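Local coordinates for uncharacterized protein (Bacteroides ovatus CL02T12C04, PDB 6PTM) that probably hydrolyses carrageenan or its oligosaccharides from the chain end, as an exo-carrageenase of glycoside hydrolase family 42, at residues D161-E166 with V170-W175; H472-G477 with K486-G491; P276-K281 with L286-C291. All blocks are in the same frame, centred on the assembly; numbering follows the deposited sequence.

Contact 1. Residues D161-E166 with V170-W175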
loop_
_atom_site.group_PDB
_atom_site.type_symbol
_atom_site.label_atom_id
_atom_site.label_comp_id
_atom_site.label_asym_id
_atom_site.label_seq_id
_atom_site.Cartn_x
_atom_site.Cartn_y
_atom_site.Cartn_z
ATOM N N ASP A 161 4.996 1.799 -15.215
ATOM C CA ASP A 161 4.966 1.238 -13.838
ATOM C C ASP A 161 6.327 1.458 -13.165
ATOM O O ASP A 161 6.565 0.850 -12.137
ATOM C CB ASP A 161 4.633 -0.262 -13.831
ATOM C CG ASP A 161 5.550 -1.138 -14.668
ATOM O OD1 ASP A 161 6.260 -0.604 -15.492
ATOM O OD2 ASP A 161 5.532 -2.340 -14.483
ATOM N N MET A 162 7.154 2.353 -13.699
ATOM C CA MET A 162 8.502 2.516 -13.108
ATOM C C MET A 162 8.853 3.960 -12.777
ATOM O O MET A 162 8.321 4.869 -13.383
ATOM C CB MET A 162 9.599 2.060 -14.079
ATOM C CG MET A 162 9.406 0.697 -14.673
ATOM S SD MET A 162 10.562 0.373 -16.006
ATOM C CE MET A 162 9.770 1.267 -17.336
ATOM N N LEU A 163 9.765 4.089 -11.821
ATOM C CA LEU A 163 10.478 5.353 -11.553
ATOM C C LEU A 163 11.834 5.116 -12.225
ATOM O O LEU A 163 12.492 4.123 -11.892
ATOM C CB LEU A 163 10.589 5.582 -10.048
ATOM C CG LEU A 163 9.326 6.164 -9.421
ATOM C CD1 LEU A 163 9.479 6.299 -7.926
ATOM C CD2 LEU A 163 8.978 7.504 -10.049
ATOM N N VAL A 164 12.206 5.983 -13.160
ATOM C CA VAL A 164 13.420 5.743 -13.983
ATOM C C VAL A 164 14.532 6.753 -13.681
ATOM O O VAL A 164 14.274 7.948 -13.672
ATOM C CB VAL A 164 13.049 5.755 -15.479
ATOM C CG1 VAL A 164 14.263 5.692 -16.386
ATOM C CG2 VAL A 164 12.061 4.658 -15.832
ATOM N N TYR A 165 15.719 6.227 -13.398
ATOM C CA TYR A 165 16.958 7.027 -13.280
ATOM C C TYR A 165 17.956 6.468 -14.292
ATOM O O TYR A 165 18.316 5.289 -14.187
ATOM C CB TYR A 165 17.509 6.975 -11.854
ATOM C CG TYR A 165 18.771 7.772 -11.671
ATOM C CD1 TYR A 165 18.754 9.157 -11.788
ATOM C CD2 TYR A 165 19.980 7.161 -11.361
ATOM C CE1 TYR A 165 19.921 9.911 -11.684
ATOM C CE2 TYR A 165 21.149 7.909 -11.218
ATOM C CZ TYR A 165 21.114 9.285 -11.377
ATOM O OH TYR A 165 22.247 10.024 -11.246
ATOM N N GLU A 166 18.417 7.302 -15.237
ATOM C CA GLU A 166 19.489 6.923 -16.193
ATOM C C GLU A 166 19.087 5.629 -16.899
ATOM O O GLU A 166 19.953 4.765 -17.124
ATOM C CB GLU A 166 20.838 6.793 -15.487
ATOM C CG GLU A 166 21.305 8.135 -14.933
ATOM C CD GLU A 166 22.760 8.256 -14.526
ATOM O OE1 GLU A 166 23.384 7.240 -14.168
ATOM O OE2 GLU A 166 23.237 9.394 -14.525
ATOM N N VAL A 170 14.223 2.389 -10.618
ATOM C CA VAL A 170 14.658 2.555 -9.210
ATOM C C VAL A 170 13.414 2.545 -8.307
ATOM O O VAL A 170 12.275 2.660 -8.814
ATOM C CB VAL A 170 15.524 3.811 -8.999
ATOM C CG1 VAL A 170 16.821 3.721 -9.779
ATOM C CG2 VAL A 170 14.787 5.103 -9.333
ATOM N N PHE A 171 13.658 2.393 -7.019
ATOM C CA PHE A 171 12.663 2.393 -5.931
ATOM C C PHE A 171 13.056 3.467 -4.918
ATOM O O PHE A 171 14.224 3.511 -4.511
ATOM C CB PHE A 171 12.559 0.977 -5.354
ATOM C CG PHE A 171 12.284 -0.055 -6.426
ATOM C CD1 PHE A 171 11.040 -0.107 -7.054
ATOM C CD2 PHE A 171 13.275 -0.926 -6.852
ATOM C CE1 PHE A 171 10.796 -1.013 -8.077
ATOM C CE2 PHE A 171 13.037 -1.803 -7.896
ATOM C CZ PHE A 171 11.802 -1.850 -8.497
ATOM N N LEU A 172 12.086 4.265 -4.474
ATOM C CA LEU A 172 12.346 5.473 -3.662
ATOM C C LEU A 172 11.815 5.313 -2.229
ATOM O O LEU A 172 10.671 4.821 -2.031
ATOM C CB LEU A 172 11.745 6.700 -4.339
ATOM C CG LEU A 172 12.268 7.037 -5.741
ATOM C CD1 LEU A 172 11.715 8.406 -6.170
ATOM C CD2 LEU A 172 13.806 6.993 -5.860
ATOM N N ALA A 173 12.604 5.770 -1.263
ATOM C CA ALA A 173 12.177 5.890 0.148
ATOM C C ALA A 173 12.546 7.272 0.670
ATOM O O ALA A 173 13.710 7.694 0.473
ATOM C CB ALA A 173 12.814 4.823 0.979
ATOM N N ASP A 174 11.587 7.945 1.291
ATOM C CA ASP A 174 11.802 9.146 2.135
ATOM C C ASP A 174 10.902 9.035 3.387
ATOM O O ASP A 174 10.345 7.975 3.646
ATOM C CB ASP A 174 11.581 10.432 1.331
ATOM C CG ASP A 174 12.369 11.625 1.861
ATOM O OD1 ASP A 174 12.807 12.456 1.056
ATOM O OD2 ASP A 174 12.482 11.749 3.087
ATOM N N TRP A 175 10.779 10.098 4.154
ATOM C CA TRP A 175 10.152 10.063 5.491
ATOM C C TRP A 175 9.224 11.264 5.654
ATOM O O TRP A 175 9.641 12.354 5.322
ATOM C CB TRP A 175 11.244 10.068 6.554
ATOM C CG TRP A 175 12.209 8.931 6.452
ATOM C CD1 TRP A 175 13.344 8.899 5.696
ATOM C CD2 TRP A 175 12.124 7.656 7.110
ATOM N NE1 TRP A 175 13.937 7.671 5.796
ATOM C CE2 TRP A 175 13.242 6.898 6.685
ATOM C CE3 TRP A 175 11.219 7.065 8.001
ATOM C CZ2 TRP A 175 13.479 5.595 7.122
ATOM C CZ3 TRP A 175 11.480 5.787 8.469
ATOM C CH2 TRP A 175 12.568 5.048 7.997
HETATM O O HOH W 1 10.786 1.520 -10.789
#
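V170 meets L163 and Y165 near the turn of a beta hairpin, in which strand 162-165 runs antiparallel to strand 168-175 along one side of a six-stranded mixed sheet. Its backbone N donates to L163 O over 2.8 Å, with an N-H...O angle of 167° and the donor nearly in line with the carbonyl, a short and straight bond. The V170 carbonyl is tied back to the first strand through water: one water molecule donates to V170 O at 2.7 Å and accepts from L163 N, so that it links the two backbones. The two methyls of V170 then divide between neighbours. CG1, anti to the carbonyl carbon (chi1 -63°), points to the CB of Y165 at 3.9 Å, whereas CG2 lies beside the L163 carbonyl, 3.6 Å from L163 O. The Y165 ring itself leads away from the second strand, and the CG of E166 sits over the centre of one of its faces.

F171 starts away from the first strand, and its side chain packs on helices 534-549 and 551-559 while N548 receives its backbone N-H. L172 returns to the hairpin and is also bonded through its backbone to T502 and T504, so the second strand of the hairpin is at the same time the neighbour of strand 503-506. A503 touches both L163 and L172 and continues their apolar cluster. The leucines cross obliquely at their branches, with L163 CD1 lying 3.6 Å from L172 CG and 3.5 Å from L172 CD1.

Contact 2. Residues H472-G477 with K486-G491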
loop_
_atom_site.group_PDB
_atom_site.type_symbol
_atom_site.label_atom_id
_atom_site.label_comp_id
_atom_site.label_asym_id
_atom_site.label_seq_id
_atom_site.Cartn_x
_atom_site.Cartn_y
_atom_site.Cartn_z
ATOM N N HIS A 472 3.046 2.730 6.698
ATOM C CA HIS A 472 2.762 2.270 8.078
ATOM C C HIS A 472 3.250 0.822 8.210
ATOM O O HIS A 472 2.589 0.010 8.910
ATOM C CB HIS A 472 1.284 2.535 8.438
ATOM C CG HIS A 472 1.033 3.942 8.873
ATOM N ND1 HIS A 472 1.560 4.457 10.066
ATOM C CD2 HIS A 472 0.341 4.946 8.286
ATOM C CE1 HIS A 472 1.217 5.733 10.162
ATOM N NE2 HIS A 472 0.475 6.064 9.065
ATOM N N MET A 473 4.389 0.510 7.595
ATOM C CA MET A 473 5.046 -0.830 7.722
ATOM C C MET A 473 6.073 -0.850 8.856
ATOM O O MET A 473 6.619 -1.945 9.098
ATOM C CB MET A 473 5.717 -1.238 6.407
ATOM C CG MET A 473 4.700 -1.495 5.299
ATOM S SD MET A 473 5.093 -0.656 3.732
ATOM C CE MET A 473 6.538 -1.628 3.301
ATOM N N LEU A 474 6.315 0.270 9.559
ATOM C CA LEU A 474 7.260 0.297 10.722
ATOM C C LEU A 474 6.501 0.569 12.036
ATOM O O LEU A 474 6.779 -0.152 12.987
ATOM C CB LEU A 474 8.379 1.322 10.494
ATOM C CG LEU A 474 9.185 1.111 9.209
ATOM C CD1 LEU A 474 10.220 2.208 9.050
ATOM C CD2 LEU A 474 9.831 -0.275 9.194
ATOM N N SER A 475 5.609 1.575 12.093
ATOM C CA SER A 475 4.783 1.877 13.297
ATOM C C SER A 475 3.359 2.322 12.912
ATOM O O SER A 475 3.129 2.825 11.766
ATOM C CB SER A 475 5.474 2.900 14.210
ATOM O OG SER A 475 5.590 4.160 13.571
ATOM N N THR A 476 2.444 2.138 13.864
ATOM C CA THR A 476 1.036 2.632 13.853
ATOM C C THR A 476 0.662 3.158 15.255
ATOM O O THR A 476 1.498 3.031 16.202
ATOM C CB THR A 476 0.075 1.508 13.425
ATOM O OG1 THR A 476 -0.026 0.533 14.469
ATOM C CG2 THR A 476 0.484 0.837 12.125
ATOM N N GLY A 477 -0.565 3.666 15.403
ATOM C CA GLY A 477 -1.191 3.961 16.709
ATOM C C GLY A 477 -1.331 2.712 17.571
ATOM O O GLY A 477 -1.336 2.845 18.795
ATOM N N LYS A 486 16.114 -4.827 12.086
ATOM C CA LYS A 486 16.368 -4.441 10.685
ATOM C C LYS A 486 15.816 -5.545 9.762
ATOM O O LYS A 486 15.433 -5.187 8.645
ATOM C CB LYS A 486 17.850 -4.178 10.474
ATOM C CG LYS A 486 18.768 -5.389 10.545
ATOM C CD LYS A 486 20.186 -4.903 10.598
ATOM C CE LYS A 486 21.199 -5.838 9.989
ATOM N NZ LYS A 486 21.244 -7.085 10.759
ATOM N N GLU A 487 15.794 -6.820 10.185
ATOM C CA GLU A 487 15.314 -7.964 9.343
ATOM C C GLU A 487 13.815 -7.752 9.050
ATOM O O GLU A 487 13.368 -8.020 7.942
ATOM C CB GLU A 487 15.538 -9.321 10.021
ATOM C CG GLU A 487 16.998 -9.771 10.090
ATOM C CD GLU A 487 17.891 -9.102 11.140
ATOM O OE1 GLU A 487 17.373 -8.474 12.078
ATOM O OE2 GLU A 487 19.106 -9.136 10.952
ATOM N N TYR A 488 13.052 -7.347 10.055
ATOM C CA TYR A 488 11.615 -7.057 9.882
ATOM C C TYR A 488 11.460 -5.943 8.843
ATOM O O TYR A 488 10.629 -6.057 7.924
ATOM C CB TYR A 488 10.938 -6.643 11.194
ATOM C CG TYR A 488 9.577 -6.076 10.913
ATOM C CD1 TYR A 488 8.510 -6.902 10.560
ATOM C CD2 TYR A 488 9.401 -4.705 10.832
ATOM C CE1 TYR A 488 7.276 -6.369 10.208
ATOM C CE2 TYR A 488 8.173 -4.160 10.501
ATOM C CZ TYR A 488 7.107 -4.991 10.181
ATOM O OH TYR A 488 5.901 -4.418 9.834
ATOM N N ALA A 489 12.260 -4.892 8.979
ATOM C CA ALA A 489 12.080 -3.682 8.150
ATOM C C ALA A 489 12.361 -4.056 6.684
ATOM O O ALA A 489 11.538 -3.704 5.739
ATOM C CB ALA A 489 12.976 -2.565 8.650
ATOM N N ARG A 490 13.492 -4.737 6.457
ATOM C CA ARG A 490 13.925 -5.196 5.103
ATOM C C ARG A 490 12.873 -6.142 4.510
ATOM O O ARG A 490 12.506 -5.969 3.331
ATOM C CB ARG A 490 15.278 -5.901 5.182
ATOM C CG ARG A 490 15.665 -6.694 3.946
ATOM C CD ARG A 490 17.078 -7.232 4.086
ATOM N NE ARG A 490 18.062 -6.153 4.042
ATOM C CZ ARG A 490 18.632 -5.659 2.938
ATOM N NH1 ARG A 490 18.327 -6.152 1.758
ATOM N NH2 ARG A 490 19.510 -4.658 3.018
ATOM N N GLY A 491 12.436 -7.142 5.260
ATOM C CA GLY A 491 11.456 -8.126 4.734
ATOM C C GLY A 491 10.192 -7.450 4.248
ATOM O O GLY A 491 9.620 -7.838 3.216
#
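One side-chain hydrogen bond joins the loop after strand 466-471 to the start of helix 486-498: Y488 OH donates to M473 O over 2.7 Å. The phenol reaches the loop because its CG is anti to the backbone N (chi1 168°), which sends the ring out from the helix. M473 O lies at the ring's edge, near its plane, with Y488 CE2 3.0 Å away; the hydroxyl stands 35° out of the M473 carbonyl plane, above it rather than on a lone pair. The same hydroxyl is hydrogen-bonded to C428 N and S427 OG, so this buried oxygen is gripped from a second loop as well. A phenylalanine in its place would probably keep much of the ring packing but leave M473 O without this donor, and C428 N and S427 OG without their shared partner.

Apolar contact is made by one branch of L474. Its CD2 rests 3.9 Å from A489 CB and comes obliquely to the Y488 ring, 4.4 Å from CE2, while I536 and Y493 border the same leucine.

Within the loop, H472 ND1 donates to S475 O at 2.8 Å, almost straight at 172° and in the ring plane, which fixes the imidazole's rotation and ties it to the backbone three residues on. E470 takes the other ring nitrogen. The whole is a beta-alpha connection, in which the loop leaving a parallel strand's C-terminal end is held against the following helix, consistent with the (beta/alpha)8 barrel of GH42 enzymes.

Contact 3. Residues P276-K281 with L286-C291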
loop_
_atom_site.group_PDB
_atom_site.type_symbol
_atom_site.label_atom_id
_atom_site.label_comp_id
_atom_site.label_asym_id
_atom_site.label_seq_id
_atom_site.Cartn_x
_atom_site.Cartn_y
_atom_site.Cartn_z
ATOM N N PRO A 276 -1.460 26.476 -11.980
ATOM C CA PRO A 276 -0.643 27.069 -13.044
ATOM C C PRO A 276 0.835 27.314 -12.691
ATOM O O PRO A 276 1.640 27.268 -13.558
ATOM C CB PRO A 276 -1.359 28.401 -13.333
ATOM C CG PRO A 276 -2.803 28.050 -13.053
ATOM C CD PRO A 276 -2.709 27.233 -11.775
ATOM N N TYR A 277 1.163 27.536 -11.427
ATOM C CA TYR A 277 2.553 27.737 -10.962
ATOM C C TYR A 277 3.305 26.404 -10.873
ATOM O O TYR A 277 4.549 26.433 -10.898
ATOM C CB TYR A 277 2.551 28.409 -9.595
ATOM C CG TYR A 277 2.097 29.843 -9.607
ATOM C CD1 TYR A 277 2.926 30.854 -10.054
ATOM C CD2 TYR A 277 0.838 30.191 -9.158
ATOM C CE1 TYR A 277 2.522 32.183 -10.022
ATOM C CE2 TYR A 277 0.410 31.510 -9.131
ATOM C CZ TYR A 277 1.264 32.521 -9.555
ATOM O OH TYR A 277 0.821 33.825 -9.531
ATOM N N MET A 278 2.590 25.282 -10.768
ATOM C CA MET A 278 3.183 23.960 -10.454
ATOM C C MET A 278 3.314 23.148 -11.747
ATOM O O MET A 278 4.063 22.133 -11.719
ATOM C CB MET A 278 2.302 23.130 -9.513
ATOM C CG MET A 278 1.853 23.849 -8.306
ATOM S SD MET A 278 0.916 22.747 -7.211
ATOM C CE MET A 278 0.008 23.957 -6.262
ATOM N N ALA A 279 2.580 23.516 -12.807
ATOM C CA ALA A 279 2.309 22.607 -13.945
ATOM C C ALA A 279 3.633 22.213 -14.608
ATOM O O ALA A 279 4.449 23.114 -14.918
ATOM C CB ALA A 279 1.360 23.236 -14.936
ATOM N N GLY A 280 3.879 20.908 -14.732
ATOM C CA GLY A 280 5.036 20.368 -15.462
ATOM C C GLY A 280 6.269 20.305 -14.586
ATOM O O GLY A 280 7.292 19.804 -15.049
ATOM N N LYS A 281 6.219 20.822 -13.363
ATOM C CA LYS A 281 7.459 20.973 -12.567
ATOM C C LYS A 281 7.858 19.617 -11.980
ATOM O O LYS A 281 6.962 18.785 -11.654
ATOM C CB LYS A 281 7.282 22.095 -11.549
ATOM C CG LYS A 281 7.154 23.432 -12.279
ATOM C CD LYS A 281 7.381 24.665 -11.477
ATOM C CE LYS A 281 7.316 25.902 -12.354
ATOM N NZ LYS A 281 7.321 27.102 -11.489
ATOM N N LEU A 286 5.627 12.938 -8.876
ATOM C CA LEU A 286 4.927 11.823 -8.186
ATOM C C LEU A 286 3.493 12.257 -7.846
ATOM O O LEU A 286 2.861 11.634 -6.989
ATOM C CB LEU A 286 5.734 11.370 -6.965
ATOM C CG LEU A 286 6.713 10.235 -7.260
ATOM C CD1 LEU A 286 7.648 10.043 -6.099
ATOM C CD2 LEU A 286 6.004 8.916 -7.582
ATOM N N GLY A 287 3.004 13.293 -8.523
ATOM C CA GLY A 287 1.575 13.502 -8.714
ATOM C C GLY A 287 0.954 14.398 -7.665
ATOM O O GLY A 287 1.693 15.052 -6.848
ATOM N N TYR A 288 -0.370 14.489 -7.774
ATOM C CA TYR A 288 -1.266 15.287 -6.917
ATOM C C TYR A 288 -2.081 14.327 -6.049
ATOM O O TYR A 288 -2.880 13.495 -6.555
ATOM C CB TYR A 288 -2.174 16.169 -7.777
ATOM C CG TYR A 288 -1.473 17.198 -8.620
ATOM C CD1 TYR A 288 -0.842 16.833 -9.808
ATOM C CD2 TYR A 288 -1.517 18.544 -8.291
ATOM C CE1 TYR A 288 -0.219 17.774 -10.610
ATOM C CE2 TYR A 288 -0.901 19.502 -9.089
ATOM C CZ TYR A 288 -0.252 19.112 -10.251
ATOM O OH TYR A 288 0.337 20.015 -11.080
ATOM N N MET A 289 -1.869 14.437 -4.745
ATOM C CA MET A 289 -2.493 13.547 -3.737
ATOM C C MET A 289 -3.811 14.185 -3.301
ATOM O O MET A 289 -3.762 15.258 -2.664
ATOM C CB MET A 289 -1.516 13.401 -2.572
ATOM C CG MET A 289 -1.688 12.131 -1.779
ATOM S SD MET A 289 -3.099 12.200 -0.711
ATOM C CE MET A 289 -2.794 13.633 0.323
ATOM N N LEU A 290 -4.948 13.613 -3.692
ATOM C CA LEU A 290 -6.225 14.365 -3.696
ATOM C C LEU A 290 -6.858 14.376 -2.300
ATOM O O LEU A 290 -7.635 15.295 -2.055
ATOM C CB LEU A 290 -7.210 13.804 -4.726
ATOM C CG LEU A 290 -6.740 13.849 -6.175
ATOM C CD1 LEU A 290 -7.781 13.239 -7.101
ATOM C CD2 LEU A 290 -6.383 15.261 -6.607
ATOM N N CYS A 291 -6.531 13.423 -1.421
ATOM C CA CYS A 291 -7.003 13.444 -0.024
ATOM C C CYS A 291 -6.216 12.425 0.811
ATOM O O CYS A 291 -5.975 11.291 0.326
ATOM C CB CYS A 291 -8.495 13.112 0.058
ATOM S SG CYS A 291 -9.237 13.484 1.672
#
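The Y288 ring is met obliquely by the thioether sulfur of M278. M278 SD lies 5.4 Å from the ring centroid and 67° off the ring normal, a Met-aromatic contact between the end of helix 261-278 and strand 288-292 in an alpha-beta unit of a parallel sheet. V227, on the neighbouring strand 225-230, touches both side chains and adds to the apolar layer between helix and sheet.

Two parts of the methionine reach the tyrosine. With CG anti to the carbonyl carbon (chi1 -50°) and an extended chain beyond it, M278 passes obliquely beside the tyrosine, bringing SD to 4.2 Å from Y288 CE2 while its CB stays 4.0 Å from Y288 OH. A279 adds a lesser contact, its CA standing 4.3 Å from Y288 OH. The hydroxyl has its polar partner outside this pair of segments: Y288 OH is hydrogen-bonded to D386 OD2, in the loop just after helix 358-385, so the phenol spans from its own strand to the end of that helix.

The chain leaves the helix through a type II beta turn from M278 to K281, closed by K281 N bonding to M278 O. G280 occupies a position with positive phi (85°), which suits glycine. The extended K281 side chain then reaches back to Y277, where K281 NZ donates to Y277 O at 2.9 Å, nearly head-on to the carbonyl.

How the contacts relate
Along the chain the order is contact 1, contact 3, contact 2. Contacts 1 and 2 belong to one mixed sheet, in which the hairpin of contact 1 is followed by strand 503-506 and then by strand 466-471, whose outgoing loop makes contact 2; their centres are 20 Å apart, and W175 packs on L474. Contact 3 belongs to the four-stranded parallel sheet, its centre 18 Å from that of contact 1, where L163 touches L286. Contacts 2 and 3 do not meet, with nearest atoms about 12 Å apart. Contact 1 therefore lies between the others and touches each; the two sheets probably form one barrel, as in GH42 relatives.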